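Local coordinates for protein chitosanase (Gynuella sunshinyii YC6258, PDB 6X2Q) that binds chitosan-type oligosaccharides built of glucosamine units and probably hydrolyses chitosan, at residues Pro134-Ala139 with Arg178-Thr183. Numbering follows the deposited sequence.
Sequences PLTLLA and RRWLKT
The pairing of helices 134-147 and 177-193 in the mainly helical, lysozyme-clan fold of family 46, where L181 packs against L135, T136 and A139, is a worked example of near-parallel helix packing centred largely on one leucine. The two short segments cross at 24° with their axes 10.6 Å apart, and the CA atoms come nearest at T136 and L181. L181 holds CG anti to its backbone N (chi1 -179°), which carries the isobutyl fork across to the facing helix, where its two methyls part company. CD1 lies against A139 CB at 3.8 Å and also nears the backbone of T136, while CD2 meets L135 CD2 at 3.7 Å, the two leucine side chains crossing at about a right angle. T136 runs past L181 in the opposite direction, its OG1 3.4 Å from L181 CD2. That hydroxyl stands anti to its own carbonyl carbon (chi1 -49°) and is hydrogen-bonded to E177 at the start of the partner helix, so its polar need is met although it lies beside a methyl. The threonine methyl CG2 lies near L181 CD1 and, more loosely, approaches W180 CZ3 obliquely at 4.4 Å; the ring's NE1 is hydrogen-bonded to T164 of helix 156-167, tying in a third helix. An alanine in place of L181 would lack the branched end and would probably leave a gap facing L135 and A139, with T136 keeping W180 but losing most of its packing against this side chain. Dispersion between buried methyls thus joins the segments directly, while the polar link through E177 lies just beside them.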
loop_
_atom_site.group_PDB
_atom_site.type_symbol
_atom_site.label_atom_id
_atom_site.label_comp_id
_atom_site.label_asym_id
_atom_site.label_seq_id
_atom_site.Cartn_x
_atom_site.Cartn_y
_atom_site.Cartn_z
ATOM N N PRO A 134 10.398 -13.242 5.498
ATOM C CA PRO A 134 9.203 -12.421 5.764
ATOM C C PRO A 134 9.403 -10.925 5.525
ATOM O O PRO A 134 8.468 -10.244 5.062
ATOM C CB PRO A 134 8.914 -12.733 7.233
ATOM C CG PRO A 134 9.422 -14.159 7.407
ATOM C CD PRO A 134 10.650 -14.253 6.548
ATOM N N LEU A 135 10.602 -10.400 5.818
ATOM C CA LEU A 135 10.872 -8.976 5.611
ATOM C C LEU A 135 10.746 -8.602 4.138
ATOM O O LEU A 135 10.192 -7.546 3.802
ATOM C CB LEU A 135 12.275 -8.626 6.126
ATOM C CG LEU A 135 12.728 -7.183 5.890
ATOM C CD1 LEU A 135 11.842 -6.253 6.684
ATOM C CD2 LEU A 135 14.179 -6.971 6.280
ATOM N N THR A 136 11.263 -9.453 3.240
ATOM C CA THR A 136 11.087 -9.220 1.806
ATOM C C THR A 136 9.605 -9.185 1.419
ATOM O O THR A 136 9.191 -8.362 0.591
ATOM C CB THR A 136 11.833 -10.296 1.015
ATOM O OG1 THR A 136 13.152 -10.390 1.526
ATOM C CG2 THR A 136 11.937 -9.949 -0.473
ATOM N N LEU A 137 8.788 -10.067 2.010
ATOM C CA LEU A 137 7.356 -10.061 1.716
ATOM C C LEU A 137 6.712 -8.765 2.186
ATOM O O LEU A 137 5.876 -8.181 1.484
ATOM C CB LEU A 137 6.672 -11.269 2.374
ATOM C CG LEU A 137 6.690 -12.620 1.640
ATOM C CD1 LEU A 137 8.040 -12.923 1.010
ATOM C CD2 LEU A 137 6.271 -13.776 2.570
ATOM N N LEU A 138 7.092 -8.306 3.376
ATOM C CA LEU A 138 6.568 -7.054 3.886
ATOM C C LEU A 138 6.954 -5.904 2.960
ATOM O O LEU A 138 6.105 -5.089 2.578
ATOM C CB LEU A 138 7.095 -6.840 5.305
ATOM C CG LEU A 138 6.805 -5.469 5.911
ATOM C CD1 LEU A 138 5.303 -5.265 6.072
ATOM C CD2 LEU A 138 7.511 -5.341 7.243
ATOM N N ALA A 139 8.218 -5.874 2.530
ATOM C CA ALA A 139 8.686 -4.805 1.654
ATOM C C ALA A 139 7.946 -4.816 0.328
ATOM O O ALA A 139 7.604 -3.756 -0.205
ATOM C CB ALA A 139 10.188 -4.939 1.420
ATOM N N ARG A 178 19.167 -11.154 0.734
ATOM C CA ARG A 178 19.398 -9.898 1.433
ATOM C C ARG A 178 20.000 -8.859 0.503
ATOM O O ARG A 178 19.690 -7.668 0.613
ATOM C CB ARG A 178 20.303 -10.111 2.642
ATOM C CG ARG A 178 19.583 -10.699 3.853
ATOM C CD ARG A 178 20.598 -11.209 4.866
ATOM N NE ARG A 178 21.552 -12.096 4.220
ATOM C CZ ARG A 178 22.608 -12.611 4.845
ATOM N NH1 ARG A 178 22.833 -12.300 6.118
ATOM N NH2 ARG A 178 23.440 -13.420 4.201
ATOM N N ARG A 179 20.863 -9.292 -0.419
ATOM C CA ARG A 179 21.417 -8.373 -1.410
ATOM C C ARG A 179 20.322 -7.868 -2.350
ATOM O O ARG A 179 20.251 -6.668 -2.658
ATOM C CB ARG A 179 22.542 -9.060 -2.192
ATOM C CG ARG A 179 23.432 -8.092 -2.973
ATOM C CD ARG A 179 24.781 -8.707 -3.337
ATOM N NE ARG A 179 24.726 -9.318 -4.660
ATOM C CZ ARG A 179 24.858 -8.645 -5.799
ATOM N NH1 ARG A 179 25.081 -7.341 -5.769
ATOM N NH2 ARG A 179 24.776 -9.277 -6.968
ATOM N N TRP A 180 19.465 -8.779 -2.828
ATOM C CA TRP A 180 18.359 -8.374 -3.688
ATOM C C TRP A 180 17.452 -7.393 -2.966
ATOM O O TRP A 180 17.039 -6.379 -3.540
ATOM C CB TRP A 180 17.564 -9.595 -4.147
ATOM C CG TRP A 180 16.534 -9.284 -5.209
ATOM C CD1 TRP A 180 16.647 -9.521 -6.549
ATOM C CD2 TRP A 180 15.232 -8.705 -5.014
ATOM N NE1 TRP A 180 15.505 -9.112 -7.200
ATOM C CE2 TRP A 180 14.628 -8.600 -6.281
ATOM C CE3 TRP A 180 14.528 -8.249 -3.892
ATOM C CZ2 TRP A 180 13.351 -8.053 -6.462
ATOM C CZ3 TRP A 180 13.257 -7.710 -4.069
ATOM C CH2 TRP A 180 12.686 -7.611 -5.348
ATOM N N LEU A 181 17.156 -7.672 -1.695
ATOM C CA LEU A 181 16.261 -6.824 -0.918
ATOM C C LEU A 181 16.878 -5.453 -0.668
ATOM O O LEU A 181 16.180 -4.439 -0.728
ATOM C CB LEU A 181 15.894 -7.508 0.411
ATOM C CG LEU A 181 14.937 -6.753 1.357
ATOM C CD1 LEU A 181 13.674 -6.308 0.627
ATOM C CD2 LEU A 181 14.585 -7.539 2.620
ATOM N N LYS A 182 18.178 -5.398 -0.375
ATOM C CA LYS A 182 18.804 -4.103 -0.116
ATOM C C LYS A 182 18.776 -3.227 -1.367
ATOM O O LYS A 182 18.480 -2.023 -1.299
ATOM C CB LYS A 182 20.232 -4.306 0.374
ATOM C CG LYS A 182 20.799 -3.120 1.139
ATOM C CD LYS A 182 22.283 -2.997 0.919
ATOM C CE LYS A 182 23.064 -2.977 2.241
ATOM N NZ LYS A 182 24.471 -2.490 2.023
ATOM N N THR A 183 19.050 -3.833 -2.518
ATOM C CA THR A 183 18.956 -3.127 -3.784
ATOM C C THR A 183 17.531 -2.628 -4.032
ATOM O O THR A 183 17.328 -1.483 -4.464
ATOM C CB THR A 183 19.417 -4.062 -4.902
ATOM O OG1 THR A 183 20.740 -4.536 -4.606
ATOM C CG2 THR A 183 19.434 -3.353 -6.227
#